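Local coordinates for protein L-threonine 3-dehydrogenase (Clostridioides difficile, PDB 7OL1) that probably oxidises the hydroxyl-bearing side-chain carbon of L-threonine, passing the hydride to NAD+, at residues A30-S36 with K59-C65; T135-A141 with Y163-V168; L193-V197 with D327-L332; G228-D232 with A297-S303; I262-F267 with F315-L321. All blocks are in the same frame, centred on the assembly; numbering follows the deposited sequence.

Contact 1 of 5, residues A30-S36 with K59-C65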
# COMPACT_ATOMS: atom_id res chain seq x y z
N ALA A 30 22.44 3.63 7.34
CA ALA A 30 23.70 2.85 7.37
C ALA A 30 24.04 2.36 8.77
O ALA A 30 24.98 1.58 8.84
CB ALA A 30 24.83 3.68 6.82
N LEU A 31 23.38 2.78 9.85
CA LEU A 31 23.78 2.30 11.21
C LEU A 31 22.78 1.29 11.80
O LEU A 31 23.04 0.76 12.91
CB LEU A 31 23.98 3.51 12.14
CG LEU A 31 25.04 4.52 11.71
CD1 LEU A 31 25.24 5.55 12.80
CD2 LEU A 31 26.36 3.87 11.35
N GLY A 32 21.69 1.00 11.08
CA GLY A 32 20.80 -0.13 11.38
C GLY A 32 21.54 -1.46 11.32
O GLY A 32 22.75 -1.43 11.02
N GLN A 33 20.85 -2.57 11.58
CA GLN A 33 21.44 -3.93 11.68
C GLN A 33 22.15 -4.30 10.37
O GLN A 33 23.33 -4.76 10.44
CB GLN A 33 20.35 -4.94 12.03
CG GLN A 33 20.88 -6.33 12.38
CD GLN A 33 19.90 -7.45 12.15
OE1 GLN A 33 20.18 -8.60 12.47
NE2 GLN A 33 18.73 -7.14 11.59
N ILE A 34 21.46 -4.13 9.25
CA ILE A 34 21.93 -4.43 7.87
C ILE A 34 23.00 -3.42 7.46
O ILE A 34 24.08 -3.85 6.99
CB ILE A 34 20.75 -4.38 6.87
CG1 ILE A 34 19.55 -5.23 7.34
CG2 ILE A 34 21.20 -4.68 5.44
CD1 ILE A 34 18.42 -5.33 6.33
N GLY A 35 22.71 -2.12 7.54
CA GLY A 35 23.71 -1.08 7.20
C GLY A 35 25.05 -1.27 7.92
O GLY A 35 26.13 -1.19 7.26
N SER A 36 25.03 -1.50 9.24
CA SER A 36 26.27 -1.70 10.03
C SER A 36 27.21 -2.63 9.26
O SER A 36 28.39 -2.26 9.09
CB SER A 36 25.99 -2.22 11.39
OG SER A 36 25.38 -1.20 12.16
N LYS A 59 26.46 7.15 16.21
CA LYS A 59 26.38 6.19 17.35
C LYS A 59 27.80 5.96 17.87
O LYS A 59 28.60 5.33 17.13
CB LYS A 59 25.64 4.91 16.96
CG LYS A 59 24.13 4.97 17.23
CD LYS A 59 23.26 4.07 16.34
CE LYS A 59 21.99 4.76 15.87
NZ LYS A 59 21.28 3.97 14.84
N GLU A 60 28.05 6.50 19.07
CA GLU A 60 29.35 6.57 19.80
C GLU A 60 30.48 5.91 18.99
O GLU A 60 31.23 6.64 18.31
CB GLU A 60 29.17 5.93 21.18
CG GLU A 60 28.28 6.75 22.12
CD GLU A 60 27.20 5.98 22.88
OE1 GLU A 60 27.05 4.77 22.64
OE2 GLU A 60 26.51 6.61 23.70
N GLY A 61 30.57 4.57 19.08
CA GLY A 61 31.68 3.77 18.54
C GLY A 61 31.18 2.66 17.64
O GLY A 61 31.61 1.50 17.81
N ASN A 62 30.28 2.99 16.71
CA ASN A 62 29.98 2.12 15.55
C ASN A 62 31.24 2.08 14.68
O ASN A 62 31.88 3.12 14.48
CB ASN A 62 28.76 2.62 14.78
CG ASN A 62 28.09 1.55 13.94
OD1 ASN A 62 28.66 1.05 12.97
ND2 ASN A 62 26.86 1.22 14.27
N PRO A 63 31.66 0.89 14.18
CA PRO A 63 32.77 0.80 13.23
C PRO A 63 32.64 1.83 12.09
O PRO A 63 33.60 2.52 11.82
CB PRO A 63 32.68 -0.63 12.65
CG PRO A 63 31.41 -1.25 13.26
CD PRO A 63 31.10 -0.43 14.50
N VAL A 64 31.44 1.91 11.51
CA VAL A 64 31.12 2.71 10.29
C VAL A 64 31.71 4.10 10.46
O VAL A 64 32.56 4.49 9.63
CB VAL A 64 29.60 2.83 10.04
CG1 VAL A 64 29.33 3.70 8.83
CG2 VAL A 64 28.90 1.49 9.90
N CYS A 65 31.26 4.79 11.52
CA CYS A 65 31.44 6.23 11.82
C CYS A 65 32.92 6.62 11.89
O CYS A 65 33.19 7.82 11.78
CB CYS A 65 30.79 6.60 13.14
SG CYS A 65 29.05 7.05 12.94
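Leu31 reaches from the glycine-rich turn of the Rossmann fold to Asn62, Val64 and Cys65. The turn, with Gly32 and Gly35 in the GxxGxxG pattern of the extended short-chain dehydrogenases, joins the first strand to helix 33-46. Residues 59-65 belong to the loop between strands 51-55 and 69-72.

The apolar part divides between the two methyls of Leu31, whose CG lies beside the backbone N and opposite the carbonyl carbon (chi1 -60°). CD2 meets the branch point of Val64, with Leu31 CD2 at 3.6 Å from Val64 CB, and also lies over the Asn62 amide, 3.9 Å from CG of that residue. CD1 turns to the sulfur of Cys65, 4.1 Å from SG. The long chain of Lys59, bent at its third torsion, covers the outer side and puts its NZ 3.8 Å from Leu31 CB, a van der Waals approach at the solvent edge.

No hydrogen bond spans the contact; the polar groups are bonded within their own segment or to neighbouring parts of the chain. Asn62 OD1 accepts from Val64 N (3.3 Å) on a lone pair in the carbonyl plane, an Asx turn that fixes the amide beside Leu31. Its ND2 comes to 3.5 Å from Ser36 OG. Behind the loop, Val64 O accepts from Arg43 of helix 33-46, and Ala30 shares a backbone bond with Ser54 of the adjacent strand.

Ser36 grips the turn twice: OG, 2.9 Å from Gly32 O, donates from above that carbonyl's plane, while Ser36 N donates to the same oxygen from the opposite face.

Contact 2 of 5, residues T135-A141 with Y163-V168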
# COMPACT_ATOMS: atom_id res chain seq x y z
N THR A 135 15.40 -0.72 -2.15
CA THR A 135 14.64 -0.65 -0.89
C THR A 135 14.39 -2.06 -0.37
O THR A 135 13.80 -2.88 -1.04
CB THR A 135 13.25 -0.06 -1.13
OG1 THR A 135 13.33 0.82 -2.25
CG2 THR A 135 12.69 0.57 0.12
N PRO A 136 14.79 -2.38 0.87
CA PRO A 136 14.42 -3.64 1.48
C PRO A 136 12.97 -3.58 1.94
O PRO A 136 12.54 -2.53 2.27
CB PRO A 136 15.35 -3.76 2.68
CG PRO A 136 15.68 -2.33 3.06
CD PRO A 136 15.57 -1.52 1.78
N SER A 137 12.29 -4.72 1.86
CA SER A 137 10.92 -5.01 2.34
C SER A 137 11.04 -6.13 3.36
O SER A 137 12.16 -6.35 3.80
CB SER A 137 10.00 -5.34 1.21
OG SER A 137 8.66 -5.38 1.67
N SER A 138 9.96 -6.81 3.74
CA SER A 138 9.98 -7.73 4.91
C SER A 138 8.87 -8.78 4.80
O SER A 138 7.80 -8.46 4.21
CB SER A 138 9.82 -6.92 6.21
OG SER A 138 9.91 -7.72 7.39
N ILE A 139 9.07 -9.93 5.44
CA ILE A 139 7.98 -10.90 5.77
C ILE A 139 6.80 -10.12 6.36
O ILE A 139 5.66 -10.64 6.27
CB ILE A 139 8.42 -12.01 6.73
CG1 ILE A 139 9.57 -11.55 7.65
CG2 ILE A 139 8.77 -13.26 5.95
CD1 ILE A 139 9.87 -12.47 8.83
N ALA A 140 7.06 -8.94 6.94
CA ALA A 140 6.03 -8.14 7.66
C ALA A 140 5.00 -7.59 6.66
O ALA A 140 3.86 -7.25 7.10
CB ALA A 140 6.69 -7.06 8.47
N ALA A 141 5.33 -7.62 5.37
CA ALA A 141 4.44 -7.20 4.26
C ALA A 141 3.40 -8.27 3.93
O ALA A 141 2.81 -8.14 2.85
CB ALA A 141 5.27 -6.94 3.03
N TYR A 163 4.43 -1.09 10.36
CA TYR A 163 5.66 -1.43 9.60
C TYR A 163 5.25 -2.15 8.30
O TYR A 163 5.62 -1.69 7.19
CB TYR A 163 6.65 -2.25 10.41
CG TYR A 163 7.88 -2.65 9.64
CD1 TYR A 163 8.51 -1.76 8.80
CD2 TYR A 163 8.41 -3.92 9.72
CE1 TYR A 163 9.62 -2.11 8.06
CE2 TYR A 163 9.54 -4.29 9.01
CZ TYR A 163 10.14 -3.38 8.18
OH TYR A 163 11.24 -3.69 7.46
N GLY A 164 4.46 -3.22 8.44
CA GLY A 164 3.98 -3.99 7.28
C GLY A 164 3.27 -3.12 6.27
O GLY A 164 3.55 -3.18 5.06
N VAL A 165 2.37 -2.29 6.73
CA VAL A 165 1.63 -1.41 5.78
C VAL A 165 2.62 -0.56 4.99
O VAL A 165 2.35 -0.31 3.81
CB VAL A 165 0.65 -0.54 6.57
CG1 VAL A 165 0.08 0.60 5.72
CG2 VAL A 165 -0.44 -1.40 7.19
N THR A 166 3.68 -0.06 5.63
CA THR A 166 4.63 0.87 4.98
C THR A 166 5.38 0.05 3.91
O THR A 166 5.53 0.58 2.80
CB THR A 166 5.53 1.65 5.95
OG1 THR A 166 6.42 0.82 6.69
CG2 THR A 166 4.75 2.45 6.97
N LYS A 167 5.71 -1.21 4.20
CA LYS A 167 6.44 -2.11 3.26
C LYS A 167 5.57 -2.47 2.04
O LYS A 167 6.06 -2.42 0.85
CB LYS A 167 7.00 -3.28 4.07
CG LYS A 167 8.12 -2.88 5.02
CD LYS A 167 9.32 -2.17 4.36
CE LYS A 167 9.23 -0.65 4.30
NZ LYS A 167 10.24 -0.05 3.39
N VAL A 168 4.28 -2.70 2.23
CA VAL A 168 3.42 -2.97 1.05
C VAL A 168 3.28 -1.69 0.23
O VAL A 168 3.41 -1.78 -0.99
CB VAL A 168 2.04 -3.52 1.44
CG1 VAL A 168 1.17 -3.67 0.20
CG2 VAL A 168 2.18 -4.81 2.22
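Tyr163 reaches Ser138 and Ala140 because its CG extends trans to the backbone N (chi1 177°), carrying the ring from helix 162-181 back over the end of strand 132-138. Lys167 takes another route: its chain bends at the second and third torsions and folds along residues 135-137. The ring lies obliquely to its neighbours, with Tyr163 CD2 3.8 Å from Ala140 CB and Tyr163 OH 3.7 Å from Ser138 CB. Ser138 OG is 4.2 Å from Tyr163 OH.

The lysine is held by its flanks, Lys167 CD passing 3.8 Å from Ser137 CA. Lys167 NZ ends 3.6 Å from Pro136 O. Ser137 OG lies 3.6 Å from Lys167 CB but finds its polar partner in Glu171. Near the helix start the backbones come close: Gly164 CA makes a CH...O contact with Ala140 O. Val168 CG2 packs on Ala141 CB at 3.8 Å, and Val168 also touches Leu172 of the second subunit.

Tyr163 and Lys167 have the spacing of the YxxxK signature of short-chain dehydrogenases. Tyr163 OH and Lys167 NZ stand 5.6 Å apart, without a direct bond, an arrangement consistent with the proton-transfer site of this family, where a nearby serine or threonine hydroxyl usually assists.

Contact 3 of 5, residues L193-V197 with D327-L332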
# COMPACT_ATOMS: atom_id res chain seq x y z
N LEU A 193 16.91 -11.89 10.27
CA LEU A 193 18.36 -11.95 10.06
C LEU A 193 19.05 -12.20 11.40
O LEU A 193 18.56 -11.68 12.47
CB LEU A 193 18.80 -10.63 9.41
CG LEU A 193 18.19 -10.37 8.04
CD1 LEU A 193 18.78 -9.12 7.41
CD2 LEU A 193 18.38 -11.56 7.13
N ILE A 194 20.11 -13.02 11.32
CA ILE A 194 21.03 -13.44 12.41
C ILE A 194 22.39 -12.84 12.08
O ILE A 194 22.91 -13.13 10.96
CB ILE A 194 21.15 -14.99 12.48
CG1 ILE A 194 19.81 -15.70 12.36
CG2 ILE A 194 21.89 -15.43 13.73
CD1 ILE A 194 18.94 -15.47 13.55
N SER A 195 22.95 -12.04 13.00
CA SER A 195 24.36 -11.54 12.90
C SER A 195 25.08 -11.63 14.24
O SER A 195 24.43 -11.77 15.30
CB SER A 195 24.44 -10.15 12.33
OG SER A 195 24.37 -9.17 13.35
N TYR A 196 26.41 -11.56 14.16
CA TYR A 196 27.33 -11.60 15.32
C TYR A 196 27.85 -10.20 15.65
O TYR A 196 28.28 -10.02 16.80
CB TYR A 196 28.49 -12.54 15.02
CG TYR A 196 29.16 -12.38 13.68
CD1 TYR A 196 30.21 -11.49 13.51
CD2 TYR A 196 28.82 -13.20 12.61
CE1 TYR A 196 30.88 -11.39 12.30
CE2 TYR A 196 29.47 -13.10 11.39
CZ TYR A 196 30.52 -12.20 11.24
OH TYR A 196 31.18 -12.11 10.04
N VAL A 197 27.82 -9.27 14.69
CA VAL A 197 28.26 -7.84 14.84
C VAL A 197 27.25 -7.06 15.68
O VAL A 197 27.69 -6.19 16.45
CB VAL A 197 28.46 -7.15 13.48
CG1 VAL A 197 28.85 -5.68 13.64
CG2 VAL A 197 29.46 -7.87 12.59
N ASP A 327 29.68 -21.26 12.89
CA ASP A 327 30.28 -19.92 12.65
C ASP A 327 29.86 -18.91 13.73
O ASP A 327 30.67 -18.03 14.03
CB ASP A 327 29.89 -19.34 11.29
CG ASP A 327 30.87 -18.30 10.80
OD1 ASP A 327 32.01 -18.69 10.47
OD2 ASP A 327 30.49 -17.10 10.76
N MET A 328 28.65 -19.02 14.28
CA MET A 328 28.18 -18.03 15.29
C MET A 328 28.97 -18.23 16.58
O MET A 328 29.34 -17.22 17.22
CB MET A 328 26.67 -18.14 15.56
CG MET A 328 25.85 -17.39 14.53
SD MET A 328 26.10 -15.59 14.63
CE MET A 328 25.08 -15.22 16.07
N LEU A 329 29.25 -19.48 16.95
CA LEU A 329 29.89 -19.80 18.25
C LEU A 329 31.40 -19.51 18.16
O LEU A 329 31.96 -19.08 19.17
CB LEU A 329 29.56 -21.25 18.60
CG LEU A 329 28.08 -21.53 18.83
CD1 LEU A 329 27.80 -23.02 18.98
CD2 LEU A 329 27.56 -20.78 20.05
N GLU A 330 32.01 -19.65 16.98
CA GLU A 330 33.39 -19.16 16.70
C GLU A 330 33.43 -17.63 16.87
O GLU A 330 34.21 -17.16 17.73
CB GLU A 330 33.86 -19.51 15.28
CG GLU A 330 33.98 -21.00 15.02
CD GLU A 330 34.38 -21.36 13.59
OE1 GLU A 330 35.02 -20.51 12.91
OE2 GLU A 330 34.06 -22.49 13.17
N LYS A 331 32.61 -16.91 16.09
CA LYS A 331 32.62 -15.42 15.95
C LYS A 331 32.16 -14.74 17.26
O LYS A 331 32.51 -13.55 17.45
CB LYS A 331 31.76 -14.95 14.77
CG LYS A 331 32.48 -14.67 13.46
CD LYS A 331 33.05 -15.90 12.80
CE LYS A 331 34.11 -15.60 11.77
NZ LYS A 331 33.52 -15.49 10.42
N LEU A 332 31.43 -15.45 18.13
CA LEU A 332 31.02 -14.90 19.46
C LEU A 332 32.08 -15.20 20.54
O LEU A 332 31.93 -14.66 21.65
CB LEU A 332 29.66 -15.49 19.86
CG LEU A 332 28.44 -14.87 19.18
CD1 LEU A 332 27.17 -15.48 19.74
CD2 LEU A 332 28.40 -13.36 19.34
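Tyr196 lays one face of its ring on the aliphatic part of Lys331, and this pair forms the dense middle of the contact. Lys331 CG stands 3.7 Å from the ring centroid and only 5° off the normal, a CH-pi contact nearly over the centre, with Lys331 CB near the Tyr196 CG end of the same face. The ring is set there by a chi1 of 47°, which puts CG between the backbone N and the carbonyl carbon.

Met328 fills the buried side. Its chain bends at the second and third torsions, and its SD lies at the edge of the Tyr196 ring, 5.4 Å from the centroid and 85° off the normal: an edge-on Met-aromatic contact. Met328 SD is also 3.9 Å from Tyr196 CB, and beyond it Met328 CE meets Ile194 CG2 at 4.0 Å, the two chains crossing at about a right angle. Leu332 CD2 adds a longer contact of 4.2 Å to Tyr196 O.

The opposite, partly exposed end is looser and polar. There Lys331 NZ forms a salt bridge with Asp327 OD2 at 3.4 Å, its hydrogen bond weak, one helical turn back, and the same carboxylate oxygen is bonded to Tyr235 OH.

No hydrogen bond links the two segments. Packing joins the end of strand 184-194 and the residues just after it to helix 321-334, where the Rossmann-type sheet of an extended short-chain dehydrogenase meets its C-terminal region.

Contact 4 of 5, residues G228-D232 with A297-S303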
# COMPACT_ATOMS: atom_id res chain seq x y z
N GLY A 228 8.22 -25.37 18.56
CA GLY A 228 7.55 -25.72 17.29
C GLY A 228 7.06 -24.54 16.44
O GLY A 228 6.51 -24.81 15.34
N THR A 229 7.23 -23.27 16.86
CA THR A 229 6.91 -22.07 16.04
C THR A 229 7.98 -21.90 14.94
O THR A 229 9.14 -21.65 15.28
CB THR A 229 6.75 -20.81 16.89
OG1 THR A 229 5.71 -21.03 17.85
CG2 THR A 229 6.41 -19.60 16.05
N LYS A 230 7.59 -22.02 13.67
CA LYS A 230 8.54 -22.02 12.52
C LYS A 230 8.50 -20.63 11.86
O LYS A 230 7.39 -20.01 11.82
CB LYS A 230 8.22 -23.17 11.56
CG LYS A 230 8.96 -24.47 11.87
CD LYS A 230 8.69 -25.61 10.89
CE LYS A 230 9.93 -26.39 10.51
NZ LYS A 230 10.10 -26.40 9.03
N MET A 231 9.67 -20.17 11.38
CA MET A 231 9.89 -18.81 10.80
C MET A 231 10.99 -18.86 9.73
O MET A 231 11.93 -19.65 9.88
CB MET A 231 10.32 -17.83 11.89
CG MET A 231 9.18 -16.92 12.35
SD MET A 231 9.55 -15.97 13.85
CE MET A 231 10.33 -17.22 14.87
N ASP A 232 10.92 -18.02 8.70
CA ASP A 232 12.12 -17.89 7.82
C ASP A 232 13.21 -17.12 8.57
O ASP A 232 12.88 -16.16 9.32
CB ASP A 232 11.85 -17.19 6.51
CG ASP A 232 10.96 -17.97 5.59
OD1 ASP A 232 9.71 -17.90 5.80
OD2 ASP A 232 11.52 -18.62 4.67
N ALA A 297 4.74 -13.50 15.24
CA ALA A 297 5.37 -14.69 14.61
C ALA A 297 4.27 -15.55 13.98
O ALA A 297 4.50 -16.13 12.89
CB ALA A 297 6.17 -15.48 15.62
N ASP A 298 3.11 -15.61 14.65
CA ASP A 298 1.90 -16.32 14.16
C ASP A 298 1.30 -15.52 12.99
O ASP A 298 0.78 -16.20 12.10
CB ASP A 298 0.95 -16.65 15.33
CG ASP A 298 1.40 -17.77 16.28
OD1 ASP A 298 2.34 -18.55 15.93
OD2 ASP A 298 0.78 -17.87 17.40
N SER A 299 1.38 -14.18 12.92
CA SER A 299 0.97 -13.36 11.73
C SER A 299 1.64 -13.93 10.48
O SER A 299 1.03 -13.95 9.38
CB SER A 299 1.38 -11.89 11.81
OG SER A 299 0.84 -11.21 12.92
N TRP A 300 2.90 -14.32 10.66
CA TRP A 300 3.90 -14.43 9.58
C TRP A 300 3.95 -15.85 9.05
O TRP A 300 4.03 -16.80 9.82
CB TRP A 300 5.29 -14.06 10.10
CG TRP A 300 5.54 -12.62 10.41
CD1 TRP A 300 4.84 -11.51 10.04
CD2 TRP A 300 6.68 -12.16 11.13
NE1 TRP A 300 5.46 -10.38 10.52
CE2 TRP A 300 6.60 -10.75 11.18
CE3 TRP A 300 7.75 -12.81 11.75
CZ2 TRP A 300 7.55 -9.99 11.84
CZ3 TRP A 300 8.69 -12.06 12.41
CH2 TRP A 300 8.59 -10.66 12.45
N PRO A 301 4.05 -16.01 7.72
CA PRO A 301 4.43 -17.28 7.13
C PRO A 301 5.52 -18.06 7.88
O PRO A 301 6.35 -17.47 8.60
CB PRO A 301 4.96 -16.87 5.75
CG PRO A 301 4.24 -15.58 5.41
CD PRO A 301 3.85 -14.95 6.72
N ASN A 302 5.49 -19.38 7.68
CA ASN A 302 6.43 -20.37 8.27
C ASN A 302 7.62 -20.49 7.32
O ASN A 302 8.76 -20.74 7.83
CB ASN A 302 5.77 -21.74 8.47
CG ASN A 302 4.46 -21.67 9.23
OD1 ASN A 302 4.35 -21.00 10.25
ND2 ASN A 302 3.45 -22.37 8.71
N SER A 303 7.37 -20.34 6.01
CA SER A 303 8.41 -20.50 4.95
C SER A 303 7.93 -19.84 3.65
O SER A 303 6.73 -19.92 3.36
CB SER A 303 8.74 -21.96 4.73
OG SER A 303 7.73 -22.60 3.97
O HOH W 1 5.42 -18.33 11.63
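Met231 and Ala297 meet at the apolar centre of the contact, with Met231 SD 3.8 Å from Ala297 CB. The methionine is extended at its second torsion (chi2 169°) and bends only at the third, which brings the sulfur beside the indole of Trp300 rather than above it: SD is 5.4 Å from the centroid of the six-membered ring of Trp300 and 79° off its normal, an edge-on Met-aromatic contact. Thr229 turns its methyl the same way. Its CG2 lies trans to the backbone N and 4.1 Å from Ala297 CB, while OG1 is bonded to Gln294.

Lys230 touches the second segment through its CB, 4.2 Å from Asn302 CB, before its bent chain leads away. With CG beside the backbone N (chi1 -67°), Asp232 brings its carboxylate against the Ser303 backbone, Asp232 CG lying 3.6 Å from Ser303 CA; OD2 has its hydrogen-bond partners in Thr263 and Leu304 N.

No direct hydrogen bond spans the pair, but a water does. It is placed to donate to Lys230 O at 2.6 Å and to Ala297 O at 2.7 Å, although more acceptors lie near it than it has protons.

Helix 291-299 thus ends against the loop that leads into strand 232-235. Strand 265-266 flanks both segments, Ser266 bonding to Asn302 O, and Trp300 extends to Ile139 just past strand 132-138.

Contact 5 of 5, residues I262-F267 with F315-L321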
# COMPACT_ATOMS: atom_id res chain seq x y z
N ILE A 262 13.03 -14.02 -0.33
CA ILE A 262 14.28 -14.80 -0.23
C ILE A 262 14.25 -15.48 1.12
O ILE A 262 13.54 -15.01 2.01
CB ILE A 262 15.54 -13.93 -0.40
CG1 ILE A 262 15.63 -12.83 0.64
CG2 ILE A 262 15.64 -13.36 -1.79
CD1 ILE A 262 17.01 -12.17 0.68
N THR A 263 14.96 -16.59 1.22
CA THR A 263 15.08 -17.35 2.48
C THR A 263 16.18 -18.39 2.30
O THR A 263 16.57 -18.66 1.12
CB THR A 263 13.75 -17.95 2.90
OG1 THR A 263 13.91 -18.43 4.24
CG2 THR A 263 13.33 -19.05 1.94
N ALA A 264 16.69 -18.87 3.43
CA ALA A 264 17.79 -19.85 3.54
C ALA A 264 17.36 -21.04 4.39
O ALA A 264 17.97 -22.10 4.25
CB ALA A 264 19.00 -19.18 4.15
N MET A 265 16.35 -20.84 5.25
CA MET A 265 15.94 -21.81 6.29
C MET A 265 14.63 -21.35 6.95
O MET A 265 14.33 -20.15 6.87
CB MET A 265 17.06 -22.04 7.33
CG MET A 265 17.67 -20.81 8.01
SD MET A 265 19.32 -21.03 8.84
CE MET A 265 20.41 -21.04 7.42
N SER A 266 13.82 -22.31 7.43
CA SER A 266 12.76 -22.18 8.46
C SER A 266 13.15 -23.05 9.65
O SER A 266 13.70 -24.13 9.42
CB SER A 266 11.40 -22.61 7.97
OG SER A 266 11.15 -22.12 6.66
N PHE A 267 12.84 -22.62 10.88
CA PHE A 267 13.09 -23.45 12.07
C PHE A 267 12.39 -22.90 13.33
O PHE A 267 12.17 -21.67 13.55
CB PHE A 267 14.59 -23.68 12.25
CG PHE A 267 15.47 -22.45 12.35
CD1 PHE A 267 15.40 -21.63 13.46
CD2 PHE A 267 16.42 -22.19 11.37
CE1 PHE A 267 16.23 -20.52 13.57
CE2 PHE A 267 17.26 -21.10 11.49
CZ PHE A 267 17.17 -20.27 12.59
N PHE A 315 19.32 -15.98 -7.17
CA PHE A 315 19.46 -15.96 -5.69
C PHE A 315 20.17 -17.26 -5.27
O PHE A 315 19.74 -18.36 -5.63
CB PHE A 315 18.10 -15.76 -5.02
CG PHE A 315 18.10 -16.03 -3.54
CD1 PHE A 315 18.82 -15.24 -2.67
CD2 PHE A 315 17.34 -17.06 -3.01
CE1 PHE A 315 18.78 -15.47 -1.30
CE2 PHE A 315 17.30 -17.30 -1.65
CZ PHE A 315 18.01 -16.50 -0.79
N LYS A 316 21.26 -17.11 -4.54
CA LYS A 316 22.12 -18.20 -4.04
C LYS A 316 22.12 -18.04 -2.53
O LYS A 316 21.42 -17.16 -2.06
CB LYS A 316 23.44 -18.07 -4.81
CG LYS A 316 24.64 -18.96 -4.44
CD LYS A 316 25.85 -18.67 -5.34
CE LYS A 316 25.45 -17.94 -6.62
NZ LYS A 316 26.56 -17.78 -7.59
N PHE A 317 22.79 -18.92 -1.79
CA PHE A 317 23.01 -18.79 -0.33
C PHE A 317 23.86 -19.97 0.16
O PHE A 317 23.82 -21.01 -0.49
CB PHE A 317 21.68 -18.67 0.39
CG PHE A 317 20.94 -19.95 0.59
CD1 PHE A 317 21.20 -20.74 1.70
CD2 PHE A 317 19.96 -20.35 -0.31
CE1 PHE A 317 20.46 -21.90 1.92
CE2 PHE A 317 19.23 -21.50 -0.08
CZ PHE A 317 19.47 -22.27 1.04
N SER A 318 24.59 -19.79 1.27
CA SER A 318 25.73 -20.63 1.71
C SER A 318 25.47 -21.30 3.06
O SER A 318 26.01 -22.39 3.25
CB SER A 318 27.02 -19.83 1.73
OG SER A 318 27.36 -19.41 0.41
N TYR A 319 24.70 -20.69 3.95
CA TYR A 319 24.55 -21.13 5.36
C TYR A 319 23.19 -21.79 5.56
O TYR A 319 22.18 -21.13 5.33
CB TYR A 319 24.80 -19.97 6.32
CG TYR A 319 26.20 -19.42 6.23
CD1 TYR A 319 26.62 -18.75 5.08
CD2 TYR A 319 27.12 -19.57 7.26
CE1 TYR A 319 27.90 -18.24 4.97
CE2 TYR A 319 28.40 -19.04 7.17
CZ TYR A 319 28.80 -18.39 6.01
OH TYR A 319 30.06 -17.91 5.85
N ASP A 320 23.20 -23.08 5.91
CA ASP A 320 22.08 -23.84 6.53
C ASP A 320 22.19 -23.67 8.05
O ASP A 320 23.20 -23.08 8.50
CB ASP A 320 22.13 -25.32 6.14
CG ASP A 320 23.49 -25.96 6.37
OD1 ASP A 320 24.38 -25.75 5.51
OD2 ASP A 320 23.67 -26.62 7.42
N LEU A 321 21.23 -24.20 8.82
CA LEU A 321 21.19 -24.00 10.30
C LEU A 321 22.48 -24.52 10.95
O LEU A 321 22.92 -23.95 11.96
CB LEU A 321 19.94 -24.68 10.88
CG LEU A 321 19.88 -24.80 12.40
CD1 LEU A 321 20.00 -23.45 13.08
CD2 LEU A 321 18.59 -25.48 12.84
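Phe315 begins the contact by presenting one ring face to Ile262, whose CG2 stands 3.8 Å from the ring centroid, 12° off the normal; the two side chains cross at about a right angle. The edge of the same ring points at Thr263 O, which lies in the ring plane. Phe317, two residues on, offers a face to Ala264: Ala264 CA is 3.9 Å from its centroid, offset toward the rim, and Ala264 CB is 3.6 Å from Phe317 CD1. Tyr319 meets this side through its backbone, with Tyr319 O 3.9 Å from Ala264 CB, while its ring turns to Tyr235 and Lys323. Asp320 is the N-cap of helix 321-334, its OD2 weakly bonded to backbone N atoms of the first turn.

Leu321 finishes the row. Its CG lies trans to the backbone N (chi1 169°), and CD1 comes to 3.9 Å from Phe267 CE2, over that ring's face. Met265 SD sits in the plane of the Phe267 ring, at its edge, and 3.8 Å from Leu321 CA.

The two segments run nearly in the same direction, 13° apart, yet share no hydrogen bond. Met265 pairs instead with Met233 of the antiparallel strand 232-235, and Phe267 with Met231 just before that strand, while helices 236-248 and 269-277 pack round Phe315 and Leu321.

In the fold
Contacts 1 and 2 lie on opposite sides of the chain's centre, their own centres 22 Å apart but their nearest atoms only about 5 Å. One holds the glycine-rich turn and the other the YxxxK pair, consistent with an NAD site between them; this structure is the apoenzyme. Contact 3 touches contact 1 where Ile34 CD1 lies 4.0 Å from Leu193 CD1. Contact 4 meets contact 2 through Trp300, whose CE3 is 3.6 Å from Ile139 CD1. Contacts 4 and 5 alternate along the chain and are joined by a probable backbone bond, Met231 O to Phe267 N at 3.3 Å. Contact 5 is nested in the loop that contact 3 closes, with centres 15 Å apart.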